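Local coordinates for polysaccharide deacetylase-like protein (Bacillus anthracis, PDB 4V33), which is one of two putative, probably zinc-dependent polysaccharide deacetylases required for osmotic stability and maintenance of cell shape, at residues A[147-152]-A[353-358]; A[175-180]-A[198-203]; A[186-191]-A[295-300]; A[237-240]-A[246-249]; A[309-314]-A[337-342]. All blocks are in the same frame, centred on the assembly; numbering follows the deposited sequence. Where two conformers were deposited one is given.

In the fold
All five contacts lie in the parallel-stranded part of the chain that holds the zinc, probably the catalytic one. Contacts 1 and 2 are buried and share strands 146-149 and 199-206; in them, the helices bring a phenylalanine and a leucine onto leucine, tyrosine, isoleucine and valine of the strands. Contacts 3 and 5 touch each other through W190, L338 and M341: contact 3 sends a phenylalanine inward toward strand 298-300, while contact 5 seats helix 308-315 on the turn that leads into strand 341-345. Contact 4, at the surface and far from the others, is held by carboxylate hydrogen bonds at a helix start. Polar links occur in contacts 2 and 3 too, but at their margins.

Contact 1. Residues A[147-152]-A[353-358]; sequences LMYHAI and EQFASS. With ACT (acetate ion), chain C.
The ring of F355 meets L147 and Y149 through CE1 and its neighbours, on the path from helix 352-359 to strand 146-149. From CB, the side chain swings CG anti to the backbone N (chi1 176°), which carries the ring off the helix toward the strand. F355 CD1 lies 4.0 Å from Y149 OH. F355 CE1 is the meeting point of all three residues, 3.3 Å from Y149 OH and 3.7 Å from L147 CD1. At the tip, F355 CZ is 3.8 Å from L147 CD1. Both side chains cross that of F355 at about a right angle. This is the last helix of the barrel-like NodB fold of polysaccharide deacetylases covering a central strand, a place that suits bulky apolar groups. The Y149 hydroxyl is satisfied by a hydrogen bond to Q173 of helix 167-179, the helix that also packs on F355 through L177. On helix 352-359 itself, S358 OG donates to F355 O at 2.8 Å. Beyond the strand, H150 NE2 gives an N-H to an acetate oxygen, O, at 2.9 Å; the acetate, probably from the crystallisation liquor, also accepts from F303 N.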
# COMPACT_ATOMS: atom_id res chain seq x y z
N LEU A 147 -2.47 -8.27 3.18
CA LEU A 147 -3.04 -9.38 3.94
C LEU A 147 -4.38 -9.82 3.38
O LEU A 147 -5.20 -8.99 2.98
CB LEU A 147 -3.25 -8.96 5.39
CG LEU A 147 -1.97 -8.65 6.19
CD1 LEU A 147 -2.30 -7.90 7.48
CD2 LEU A 147 -1.26 -9.96 6.51
N MET A 148 -4.62 -11.13 3.39
CA MET A 148 -5.89 -11.68 2.94
C MET A 148 -6.59 -12.45 4.06
O MET A 148 -6.10 -13.50 4.52
CB MET A 148 -5.67 -12.62 1.76
CG MET A 148 -6.97 -13.30 1.30
SD MET A 148 -6.74 -14.37 -0.12
CE MET A 148 -5.48 -15.47 0.51
N TYR A 149 -7.71 -11.89 4.52
CA TYR A 149 -8.61 -12.56 5.45
C TYR A 149 -9.89 -12.98 4.74
O TYR A 149 -10.21 -12.47 3.66
CB TYR A 149 -8.99 -11.61 6.58
CG TYR A 149 -7.87 -11.27 7.53
CD1 TYR A 149 -7.60 -12.09 8.63
CD2 TYR A 149 -7.09 -10.13 7.35
CE1 TYR A 149 -6.60 -11.79 9.51
CE2 TYR A 149 -6.07 -9.83 8.24
CZ TYR A 149 -5.84 -10.65 9.32
OH TYR A 149 -4.83 -10.33 10.19
N HIS A 150 -10.62 -13.91 5.35
CA HIS A 150 -11.94 -14.29 4.89
C HIS A 150 -12.96 -14.09 6.01
O HIS A 150 -13.46 -12.98 6.19
CB HIS A 150 -11.95 -15.72 4.36
CG HIS A 150 -11.33 -15.84 3.01
ND1 HIS A 150 -9.97 -15.82 2.80
CD2 HIS A 150 -11.90 -15.94 1.78
CE1 HIS A 150 -9.72 -15.93 1.50
NE2 HIS A 150 -10.88 -15.99 0.86
N ALA A 151 -13.26 -15.15 6.76
CA ALA A 151 -14.21 -15.04 7.87
C ALA A 151 -13.50 -14.58 9.13
O ALA A 151 -12.39 -15.02 9.43
CB ALA A 151 -14.88 -16.38 8.11
N ILE A 152 -14.13 -13.65 9.86
CA ILE A 152 -13.68 -13.28 11.20
C ILE A 152 -14.77 -13.71 12.16
O ILE A 152 -15.75 -13.00 12.39
CB ILE A 152 -13.41 -11.77 11.32
CG1 ILE A 152 -12.42 -11.31 10.24
CG2 ILE A 152 -12.86 -11.45 12.71
CD1 ILE A 152 -11.04 -11.95 10.33
N GLU A 353 3.13 -14.49 16.11
CA GLU A 353 4.51 -14.65 15.67
C GLU A 353 4.59 -14.99 14.18
O GLU A 353 5.40 -14.44 13.44
CB GLU A 353 5.20 -15.73 16.50
CG GLU A 353 5.40 -15.37 17.99
CD GLU A 353 4.12 -15.43 18.84
OE1 GLU A 353 3.16 -16.17 18.51
OE2 GLU A 353 4.10 -14.74 19.89
N GLN A 354 3.74 -15.91 13.73
CA GLN A 354 3.70 -16.26 12.31
C GLN A 354 3.23 -15.09 11.46
O GLN A 354 3.75 -14.83 10.37
CB GLN A 354 2.81 -17.48 12.10
CG GLN A 354 3.44 -18.77 12.58
CD GLN A 354 2.49 -19.94 12.55
OE1 GLN A 354 1.30 -19.80 12.85
NE2 GLN A 354 3.00 -21.12 12.19
N PHE A 355 2.22 -14.38 11.97
CA PHE A 355 1.71 -13.17 11.34
C PHE A 355 2.84 -12.16 11.16
O PHE A 355 3.09 -11.67 10.04
CB PHE A 355 0.60 -12.59 12.25
CG PHE A 355 0.03 -11.27 11.79
CD1 PHE A 355 -0.96 -11.23 10.81
CD2 PHE A 355 0.44 -10.08 12.37
CE1 PHE A 355 -1.51 -10.00 10.41
CE2 PHE A 355 -0.10 -8.86 11.98
CZ PHE A 355 -1.07 -8.83 10.99
N ALA A 356 3.54 -11.87 12.24
CA ALA A 356 4.66 -10.93 12.22
C ALA A 356 5.74 -11.34 11.21
O ALA A 356 6.22 -10.51 10.45
CB ALA A 356 5.26 -10.80 13.61
N SER A 357 6.12 -12.61 11.21
CA SER A 357 7.16 -13.07 10.28
C SER A 357 6.76 -12.89 8.82
O SER A 357 7.62 -12.65 7.97
CB SER A 357 7.48 -14.54 10.54
OG SER A 357 8.15 -14.67 11.77
N SER A 358 5.47 -13.01 8.55
CA SER A 358 4.95 -12.99 7.17
C SER A 358 4.85 -11.58 6.61
O SER A 358 4.72 -11.41 5.39
CB SER A 358 3.59 -13.69 7.10
OG SER A 358 2.55 -12.85 7.60
C ACT C . -10.86 -15.82 -2.90
O ACT C . -11.30 -15.23 -1.88
OXT ACT C . -11.55 -16.75 -3.40
CH3 ACT C . -9.56 -15.42 -3.52

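Contact 2. Residues A[175-180]-A[198-203]; sequences KYLKDN and KPIFVT. With ACT (acetate ion), chain E.
L177 divides its two methyl groups between I200 and V202, and this fork carries the buried half of the contact. With CG anti to the carbonyl carbon (chi1 -61°), the branch reaches from helix 167-179 to the strand; L177 CD2 comes 3.9 Å from I200 CD1 and L177 CD1 lies 4.1 Å from V202 CG2. I200 contributes the far end of its longer arm, its side chain running at about a right angle to that of L177, whereas V202 offers a short methyl. Alternate residues of a strand point the same way, which is why two beta-branched side chains can serve one leucine.

The outer part is polar. K198 is extended beyond CG, long enough to bring NZ to N180 O at 2.9 Å, in the carbonyl plane with a C=O...N angle of 158°. That carbonyl belongs to the first residue beyond the helix. The same ammonium donates to the OXT of an acetate, whose O accepts from Y176 OH at 2.7 Å; Y182 OH binds the ion as well. The ion is probably from the crystallisation liquor. N180 folds its amide back: N180 ND2 is held by its bond to Y176 O at 2.9 Å and sits 3.2 Å above the plane of the Y176 ring, over its centre, with the amide tilted. An asparagine bonding back to a carbonyl of the last turn suits a helix end. A helix packed through aliphatic side chains on a parallel strand is the layering of beta/alpha barrels, as in the NodB domain.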
# COMPACT_ATOMS: atom_id res chain seq x y z
N LYS A 175 -3.56 -5.53 16.73
CA LYS A 175 -2.84 -4.87 17.81
C LYS A 175 -1.34 -4.90 17.54
O LYS A 175 -0.62 -3.96 17.87
CB LYS A 175 -3.15 -5.53 19.16
CG LYS A 175 -2.50 -4.85 20.35
CD LYS A 175 -2.92 -5.49 21.65
CE LYS A 175 -2.42 -4.72 22.87
NZ LYS A 175 -0.94 -4.80 23.03
N TYR A 176 -0.87 -5.99 16.93
CA TYR A 176 0.53 -6.06 16.53
C TYR A 176 0.86 -4.93 15.54
O TYR A 176 1.89 -4.27 15.67
CB TYR A 176 0.90 -7.43 15.94
CG TYR A 176 2.36 -7.52 15.56
CD1 TYR A 176 2.78 -7.14 14.29
CD2 TYR A 176 3.32 -7.96 16.46
CE1 TYR A 176 4.12 -7.18 13.93
CE2 TYR A 176 4.66 -8.01 16.11
CZ TYR A 176 5.04 -7.63 14.84
OH TYR A 176 6.38 -7.67 14.48
N LEU A 177 -0.01 -4.70 14.57
CA LEU A 177 0.20 -3.61 13.62
C LEU A 177 0.24 -2.26 14.35
O LEU A 177 1.09 -1.40 14.07
CB LEU A 177 -0.90 -3.62 12.55
CG LEU A 177 -0.97 -4.89 11.71
CD1 LEU A 177 -2.04 -4.73 10.62
CD2 LEU A 177 0.38 -5.18 11.09
N LYS A 178 -0.70 -2.08 15.28
CA LYS A 178 -0.80 -0.84 16.05
C LYS A 178 0.45 -0.59 16.88
O LYS A 178 0.96 0.53 16.92
CB LYS A 178 -2.03 -0.89 16.97
CG LYS A 178 -2.23 0.35 17.84
CD LYS A 178 -3.53 0.25 18.63
CE LYS A 178 -3.73 1.48 19.51
NZ LYS A 178 -5.03 1.45 20.24
N ASP A 179 0.94 -1.64 17.53
CA ASP A 179 2.08 -1.53 18.43
C ASP A 179 3.43 -1.41 17.72
O ASP A 179 4.43 -1.04 18.34
CB ASP A 179 2.13 -2.72 19.38
CG ASP A 179 0.99 -2.71 20.38
OD1 ASP A 179 0.32 -1.66 20.49
OD2 ASP A 179 0.79 -3.75 21.04
N ASN A 180 3.46 -1.71 16.42
CA ASN A 180 4.74 -1.76 15.71
C ASN A 180 4.87 -0.75 14.58
O ASN A 180 5.73 -0.88 13.73
CB ASN A 180 5.03 -3.18 15.21
CG ASN A 180 5.45 -4.09 16.34
OD1 ASN A 180 6.62 -4.11 16.73
ND2 ASN A 180 4.49 -4.82 16.90
N LYS A 198 6.21 1.62 7.11
CA LYS A 198 5.65 0.27 7.15
C LYS A 198 4.24 0.17 6.58
O LYS A 198 3.29 -0.19 7.29
CB LYS A 198 5.67 -0.24 8.59
CG LYS A 198 7.06 -0.35 9.19
CD LYS A 198 6.99 -0.96 10.59
CE LYS A 198 8.34 -0.98 11.25
NZ LYS A 198 8.26 -1.66 12.58
N PRO A 199 4.08 0.49 5.29
CA PRO A 199 2.77 0.38 4.65
C PRO A 199 2.27 -1.06 4.65
O PRO A 199 3.05 -1.99 4.50
CB PRO A 199 3.05 0.82 3.20
CG PRO A 199 4.52 0.52 3.00
CD PRO A 199 5.13 0.89 4.33
N ILE A 200 0.96 -1.23 4.84
CA ILE A 200 0.36 -2.55 4.80
C ILE A 200 -1.12 -2.42 4.42
O ILE A 200 -1.76 -1.42 4.77
CB ILE A 200 0.52 -3.28 6.17
CG1 ILE A 200 0.07 -4.74 6.07
CG2 ILE A 200 -0.21 -2.53 7.30
CD1 ILE A 200 0.64 -5.61 7.20
N PHE A 201 -1.62 -3.40 3.68
CA PHE A 201 -3.02 -3.42 3.26
C PHE A 201 -3.72 -4.59 3.91
O PHE A 201 -3.37 -5.74 3.66
CB PHE A 201 -3.12 -3.56 1.73
CG PHE A 201 -2.83 -2.29 0.99
CD1 PHE A 201 -1.55 -1.74 1.00
CD2 PHE A 201 -3.82 -1.64 0.27
CE1 PHE A 201 -1.27 -0.56 0.32
CE2 PHE A 201 -3.55 -0.47 -0.41
CZ PHE A 201 -2.28 0.07 -0.38
N VAL A 202 -4.70 -4.30 4.76
CA VAL A 202 -5.55 -5.35 5.31
C VAL A 202 -6.74 -5.52 4.37
O VAL A 202 -7.45 -4.55 4.09
CB VAL A 202 -6.06 -4.97 6.71
CG1 VAL A 202 -6.96 -6.07 7.27
CG2 VAL A 202 -4.87 -4.70 7.66
N THR A 203 -6.93 -6.74 3.86
CA THR A 203 -8.06 -7.00 2.96
C THR A 203 -8.87 -8.22 3.41
O THR A 203 -8.32 -9.15 4.02
CB THR A 203 -7.65 -7.20 1.45
OG1 THR A 203 -7.15 -8.52 1.23
CG2 THR A 203 -6.61 -6.16 1.02
C ACT E . 8.03 -5.16 12.69
O ACT E . 7.04 -5.89 12.50
OXT ACT E . 8.23 -4.29 11.82
CH3 ACT E . 8.91 -5.31 13.89

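Contact 3. Residues A[186-191]-A[295-300]; sequences TFERWG and PVIAVA
F187 and A298 bring the two backbones nearest, with CA atoms 7.3 Å apart. Residues 187-191 form a short 3-10 segment, begun by the bond from R189 N to T186 O. Facing it, the chain turns at I297, whose psi of -6° is far from extended, and becomes strand 298-300. Because of that break the consecutive residues I297 and A298 both direct their side chains at the 3-10 turn.

I297 does the finer fitting. Its CG1 occupies the crowded position between backbone N and carbonyl carbon (chi1 60°), with the arm beyond running straight, and I297 CD1 ends 3.8 Å from F187 C and 3.9 Å from F187 CB: it rests on the backbone of the turn and the root of its ring. A298, with just a methyl, leaves room for the ring itself, and A298 CB lies 3.8 Å from F187 CD2. At the outer margin the link is wet: one water donates to E188 OE2 and to P295 O, the latter at 2.6 Å. E188 is steadied by T186 OG1, which donates to E188 OE1 at 2.6 Å, and by S260 at OE2. A carboxylate suits this exposed corner, since it can take bonds from several donors at once.

Around the contact, Q262 of strand 259-263 accepts through OE1 from the backbone N of both I297 and A298. The F187 ring stacks on F320 of strand 320-326 and touches F201, Y233 and M341, strand residues gathered round it, while A300 O accepts from ND1 of the zinc ligand H264.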
# COMPACT_ATOMS: atom_id res chain seq x y z
N THR A 186 -5.47 1.79 2.12
CA THR A 186 -6.38 1.21 1.12
C THR A 186 -5.96 1.75 -0.24
O THR A 186 -5.10 2.62 -0.31
CB THR A 186 -7.85 1.57 1.41
OG1 THR A 186 -8.01 2.99 1.51
CG2 THR A 186 -8.31 0.92 2.71
N PHE A 187 -6.55 1.27 -1.32
CA PHE A 187 -6.03 1.60 -2.65
C PHE A 187 -6.21 3.06 -3.07
O PHE A 187 -5.53 3.53 -3.97
CB PHE A 187 -6.57 0.62 -3.71
CG PHE A 187 -5.97 -0.75 -3.59
CD1 PHE A 187 -4.66 -0.98 -4.00
CD2 PHE A 187 -6.68 -1.79 -3.00
CE1 PHE A 187 -4.08 -2.22 -3.86
CE2 PHE A 187 -6.11 -3.04 -2.85
CZ PHE A 187 -4.80 -3.26 -3.28
N GLU A 188 -7.10 3.77 -2.39
CA GLU A 188 -7.21 5.21 -2.59
C GLU A 188 -5.91 5.95 -2.23
O GLU A 188 -5.69 7.07 -2.69
CB GLU A 188 -8.36 5.79 -1.76
CG GLU A 188 -9.73 5.27 -2.16
CD GLU A 188 -10.10 3.97 -1.47
OE1 GLU A 188 -9.25 3.38 -0.76
OE2 GLU A 188 -11.26 3.55 -1.63
N ARG A 189 -5.07 5.31 -1.43
CA ARG A 189 -3.79 5.89 -1.04
C ARG A 189 -2.62 5.10 -1.60
O ARG A 189 -1.55 5.07 -0.99
CB ARG A 189 -3.67 5.98 0.48
CG ARG A 189 -4.55 7.05 1.09
CD ARG A 189 -4.27 7.15 2.59
NE ARG A 189 -2.96 7.74 2.85
CZ ARG A 189 -2.40 7.81 4.06
NH1 ARG A 189 -3.03 7.31 5.11
NH2 ARG A 189 -1.22 8.39 4.21
N TRP A 190 -2.81 4.46 -2.76
CA TRP A 190 -1.72 3.73 -3.39
C TRP A 190 -0.50 4.63 -3.61
O TRP A 190 0.65 4.20 -3.46
CB TRP A 190 -2.15 3.12 -4.73
CG TRP A 190 -1.07 2.27 -5.30
CD1 TRP A 190 -0.31 2.52 -6.41
CD2 TRP A 190 -0.59 1.04 -4.76
NE1 TRP A 190 0.61 1.52 -6.59
CE2 TRP A 190 0.46 0.60 -5.59
CE3 TRP A 190 -0.94 0.27 -3.64
CZ2 TRP A 190 1.15 -0.59 -5.35
CZ3 TRP A 190 -0.25 -0.90 -3.40
CH2 TRP A 190 0.78 -1.32 -4.25
N GLY A 191 -0.77 5.89 -3.95
CA GLY A 191 0.29 6.86 -4.18
C GLY A 191 1.12 7.20 -2.96
O GLY A 191 2.12 7.91 -3.07
N PRO A 295 -15.96 5.59 -5.27
CA PRO A 295 -15.42 4.87 -6.43
C PRO A 295 -14.96 3.46 -6.10
O PRO A 295 -14.43 3.20 -5.01
CB PRO A 295 -14.22 5.72 -6.85
CG PRO A 295 -14.54 7.09 -6.34
CD PRO A 295 -15.25 6.86 -5.04
N VAL A 296 -15.18 2.55 -7.05
CA VAL A 296 -14.66 1.20 -6.97
C VAL A 296 -13.54 1.08 -7.99
O VAL A 296 -13.75 1.26 -9.20
CB VAL A 296 -15.78 0.17 -7.23
CG1 VAL A 296 -15.20 -1.23 -7.43
CG2 VAL A 296 -16.76 0.19 -6.07
N ILE A 297 -12.33 0.82 -7.49
CA ILE A 297 -11.11 0.85 -8.29
C ILE A 297 -10.32 -0.45 -8.21
O ILE A 297 -9.31 -0.61 -8.90
CB ILE A 297 -10.19 2.01 -7.84
CG1 ILE A 297 -9.79 1.85 -6.37
CG2 ILE A 297 -10.88 3.34 -8.05
CD1 ILE A 297 -8.86 2.95 -5.86
N ALA A 298 -10.75 -1.37 -7.35
CA ALA A 298 -9.99 -2.58 -7.09
C ALA A 298 -10.86 -3.83 -7.09
O ALA A 298 -12.04 -3.78 -6.71
CB ALA A 298 -9.26 -2.46 -5.75
N VAL A 299 -10.26 -4.95 -7.48
CA VAL A 299 -10.96 -6.24 -7.48
C VAL A 299 -10.02 -7.31 -6.93
O VAL A 299 -8.80 -7.13 -6.92
CB VAL A 299 -11.41 -6.60 -8.92
CG1 VAL A 299 -10.21 -6.90 -9.82
CG2 VAL A 299 -12.42 -7.77 -8.93
N ALA A 300 -10.59 -8.40 -6.44
CA ALA A 300 -9.82 -9.58 -6.10
C ALA A 300 -10.30 -10.72 -6.98
O ALA A 300 -11.51 -10.89 -7.14
CB ALA A 300 -10.00 -9.94 -4.62
O HOH W 1 -12.58 4.48 -3.75

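Contact 4. Residues A[237-240]-A[246-249]; sequences NNVD and STSD
A capping box opens helix 247-255, and D240, from the loop after strand 230-234, adds a second carboxylate to that helix start. S246 is the N-cap. S246 OG accepts from D249 N at 3.0 Å, while S246 N returns a nearly straight bond to D249 OD2 (177°), the reciprocal pair that defines the box. Serine suits the cap because its short hydroxyl can curl back to the first turn, and aspartate at the third helical position can reach the N-cap amide. K209 forms a salt bridge with the same OD2, so that oxygen has two partners.

D240 lies across the short loop, its backbone in the left-handed region. Its carboxylate grips T247 with both oxygens. T247 N donates to D240 OD1 at 2.8 Å, coming from above the carboxylate plane, and T247 OG1 donates to D240 OD2 at 2.7 Å on the syn side. The threonine conformation makes this possible: OG1 is anti to the carbonyl carbon (chi1 -68°), which puts the hydroxyl on the same side as its own N-H, where D240 can take both. An acid next to the amides of a helix start is probably favoured by the helix dipole as well. D240 OD1 and D249 OD2, oxygens of like charge, are 7.0 Å apart.

Carbons also come close to polar atoms in this surface contact. S246 CB approaches D240 OD1 at 3.3 Å. The V239 side chain crosses the threonine obliquely, and V239 CG1 lies 3.6 Å from T247 OG1, the hydroxyl already bonded to D240.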
# COMPACT_ATOMS: atom_id res chain seq x y z
N ASN A 237 -23.44 -9.43 -5.86
CA ASN A 237 -24.80 -9.95 -5.85
C ASN A 237 -25.27 -10.42 -4.48
O ASN A 237 -26.46 -10.67 -4.28
CB ASN A 237 -24.98 -11.07 -6.88
CG ASN A 237 -25.00 -10.55 -8.29
OD1 ASN A 237 -24.75 -9.36 -8.53
ND2 ASN A 237 -25.31 -11.42 -9.24
N ASN A 238 -24.34 -10.53 -3.53
CA ASN A 238 -24.66 -10.98 -2.19
C ASN A 238 -25.01 -9.87 -1.20
O ASN A 238 -25.30 -10.16 -0.05
CB ASN A 238 -23.53 -11.82 -1.59
CG ASN A 238 -23.47 -13.22 -2.17
OD1 ASN A 238 -24.44 -13.69 -2.77
ND2 ASN A 238 -22.35 -13.90 -1.96
N VAL A 239 -24.95 -8.62 -1.63
CA VAL A 239 -25.36 -7.55 -0.73
C VAL A 239 -26.80 -7.81 -0.29
O VAL A 239 -27.68 -8.06 -1.12
CB VAL A 239 -25.22 -6.16 -1.37
CG1 VAL A 239 -25.73 -5.08 -0.42
CG2 VAL A 239 -23.76 -5.90 -1.74
N ASP A 240 -27.02 -7.77 1.02
CA ASP A 240 -28.32 -8.07 1.65
C ASP A 240 -28.75 -9.54 1.63
O ASP A 240 -29.84 -9.88 2.08
CB ASP A 240 -29.44 -7.18 1.08
CG ASP A 240 -29.25 -5.72 1.44
OD1 ASP A 240 -29.01 -5.44 2.64
OD2 ASP A 240 -29.30 -4.87 0.54
N SER A 246 -25.10 -6.40 4.83
CA SER A 246 -26.28 -5.71 4.35
C SER A 246 -25.90 -4.35 3.80
O SER A 246 -24.76 -3.89 3.97
CB SER A 246 -27.29 -5.53 5.48
OG SER A 246 -26.76 -4.66 6.48
N THR A 247 -26.85 -3.69 3.15
CA THR A 247 -26.64 -2.34 2.68
C THR A 247 -26.31 -1.43 3.86
O THR A 247 -25.39 -0.62 3.78
CB THR A 247 -27.88 -1.82 1.93
OG1 THR A 247 -28.01 -2.56 0.70
CG2 THR A 247 -27.73 -0.33 1.61
N SER A 248 -27.04 -1.59 4.97
CA SER A 248 -26.77 -0.77 6.15
C SER A 248 -25.39 -1.07 6.75
O SER A 248 -24.72 -0.15 7.22
CB SER A 248 -27.88 -0.91 7.20
OG SER A 248 -27.99 -2.24 7.67
N ASP A 249 -24.96 -2.33 6.73
CA ASP A 249 -23.62 -2.69 7.21
C ASP A 249 -22.56 -1.97 6.39
O ASP A 249 -21.63 -1.39 6.93
CB ASP A 249 -23.36 -4.20 7.08
CG ASP A 249 -24.16 -5.03 8.05
OD1 ASP A 249 -24.59 -4.51 9.09
OD2 ASP A 249 -24.35 -6.23 7.76

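Contact 5. Residues A[309-314]-A[337-342]; sequences KVVAET and ELLKMK
V311 and L339 face each other across the tight, buried part of this contact, joining the middle of helix 308-315 to the 3-10 turn that begins at E337. The valine sets CG1 anti to its own amide nitrogen (chi1 172°) and thereby turns that methyl to the leucine, V311 CG1 lying 4.0 Å from L339 CD1 and 4.1 Å from L339 CB. L339 CD1 also comes to 4.1 Å from V311 O, so the leucine tip rests on helix backbone as well as on side chain. The other branch, L339 CD2, is 4.4 Å from T314 CG2, a looser touch one turn further along. Threonine can serve in this buried place because T314 OG1 donates back to V310 O at 2.7 Å, leaving the methyl to face the leucine; V310 O accepts from T314 N too.

On the solvent side the partner is exposed. The other valine methyl, V311 CG2, meets the aliphatic stem of K340, with K340 CG 4.1 Å away, and the lysine chain bends at chi3 (-80°) beyond that point. A lysine is at home here, apolar near the backbone and charged where it reaches solvent. On another face of the helix, toward Y277, K309 NZ makes a salt bridge to E313 OE2 at 2.7 Å, on the anti lone pair, and E313 OE1 pairs with K316.

The turn leads into strand 341-345, which runs parallel to strand 320-326 and to strand 146-149. L339 O accepts from Y301 OH, while T314 lies against A321 and against L281, so helix 308-315 packs against helix 277-292 and strand 320-326 as well as the 337-340 turn.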
# COMPACT_ATOMS: atom_id res chain seq x y z
N LYS A 309 -5.71 -13.34 -20.38
CA LYS A 309 -7.02 -12.93 -20.86
C LYS A 309 -7.81 -12.22 -19.76
O LYS A 309 -8.42 -11.18 -19.99
CB LYS A 309 -7.81 -14.13 -21.38
CG LYS A 309 -9.29 -13.87 -21.60
CD LYS A 309 -9.53 -13.07 -22.86
CE LYS A 309 -11.01 -12.74 -23.06
NZ LYS A 309 -11.21 -11.71 -24.11
N VAL A 310 -7.79 -12.80 -18.56
CA VAL A 310 -8.50 -12.22 -17.42
C VAL A 310 -7.90 -10.87 -17.03
O VAL A 310 -8.64 -9.93 -16.73
CB VAL A 310 -8.52 -13.17 -16.21
CG1 VAL A 310 -9.08 -12.48 -14.96
CG2 VAL A 310 -9.34 -14.41 -16.54
N VAL A 311 -6.57 -10.77 -17.04
CA VAL A 311 -5.92 -9.49 -16.74
C VAL A 311 -6.35 -8.42 -17.74
O VAL A 311 -6.67 -7.30 -17.36
CB VAL A 311 -4.37 -9.60 -16.74
CG1 VAL A 311 -3.73 -8.22 -16.62
CG2 VAL A 311 -3.90 -10.48 -15.60
N ALA A 312 -6.37 -8.77 -19.02
CA ALA A 312 -6.76 -7.81 -20.04
C ALA A 312 -8.21 -7.34 -19.88
O ALA A 312 -8.51 -6.16 -20.10
CB ALA A 312 -6.53 -8.37 -21.43
N GLU A 313 -9.10 -8.25 -19.50
CA GLU A 313 -10.49 -7.86 -19.27
C GLU A 313 -10.60 -6.99 -18.03
O GLU A 313 -11.28 -5.96 -18.03
CB GLU A 313 -11.39 -9.10 -19.13
CG GLU A 313 -11.53 -9.93 -20.40
CD GLU A 313 -12.36 -9.25 -21.48
OE1 GLU A 313 -12.96 -8.19 -21.22
OE2 GLU A 313 -12.42 -9.79 -22.61
N THR A 314 -9.90 -7.39 -16.97
CA THR A 314 -9.91 -6.67 -15.71
C THR A 314 -9.39 -5.24 -15.87
O THR A 314 -9.92 -4.31 -15.27
CB THR A 314 -9.11 -7.44 -14.65
OG1 THR A 314 -9.67 -8.76 -14.52
CG2 THR A 314 -9.17 -6.75 -13.28
N GLU A 337 1.54 -4.97 -13.41
CA GLU A 337 1.86 -5.58 -12.12
C GLU A 337 0.80 -5.28 -11.05
O GLU A 337 0.60 -6.08 -10.14
CB GLU A 337 3.25 -5.17 -11.63
CG GLU A 337 3.42 -3.70 -11.29
CD GLU A 337 4.84 -3.35 -10.87
OE1 GLU A 337 5.69 -4.27 -10.81
OE2 GLU A 337 5.10 -2.16 -10.61
N LEU A 338 0.11 -4.15 -11.17
CA LEU A 338 -0.89 -3.80 -10.17
C LEU A 338 -2.17 -4.62 -10.31
O LEU A 338 -3.03 -4.58 -9.43
CB LEU A 338 -1.22 -2.31 -10.22
CG LEU A 338 -0.03 -1.36 -10.06
CD1 LEU A 338 -0.48 0.07 -10.30
CD2 LEU A 338 0.56 -1.53 -8.68
N LEU A 339 -2.27 -5.35 -11.42
CA LEU A 339 -3.40 -6.25 -11.68
C LEU A 339 -3.02 -7.70 -11.39
O LEU A 339 -3.77 -8.62 -11.74
CB LEU A 339 -3.86 -6.12 -13.14
CG LEU A 339 -4.31 -4.71 -13.55
CD1 LEU A 339 -4.59 -4.63 -15.04
CD2 LEU A 339 -5.53 -4.28 -12.75
N LYS A 340 -1.86 -7.90 -10.78
CA LYS A 340 -1.35 -9.24 -10.49
C LYS A 340 -0.70 -9.26 -9.11
O LYS A 340 0.33 -9.90 -8.90
CB LYS A 340 -0.31 -9.65 -11.54
CG LYS A 340 -0.89 -9.83 -12.93
CD LYS A 340 0.10 -10.49 -13.86
CE LYS A 340 1.11 -9.50 -14.39
NZ LYS A 340 1.72 -10.01 -15.66
N MET A 341 -1.33 -8.56 -8.17
CA MET A 341 -0.72 -8.30 -6.87
C MET A 341 -0.79 -9.50 -5.92
O MET A 341 -1.87 -10.01 -5.63
CB MET A 341 -1.40 -7.07 -6.24
CG MET A 341 -0.71 -6.48 -5.03
SD MET A 341 -1.37 -4.83 -4.64
CE MET A 341 -0.76 -3.88 -6.02
N LYS A 342 0.37 -9.92 -5.42
CA LYS A 342 0.45 -11.02 -4.46
C LYS A 342 -0.18 -10.64 -3.13
O LYS A 342 -0.27 -9.45 -2.79
CB LYS A 342 1.91 -11.37 -4.19
CG LYS A 342 2.69 -11.97 -5.35
CD LYS A 342 4.16 -12.02 -4.96
CE LYS A 342 5.03 -12.63 -6.04
NZ LYS A 342 6.46 -12.56 -5.65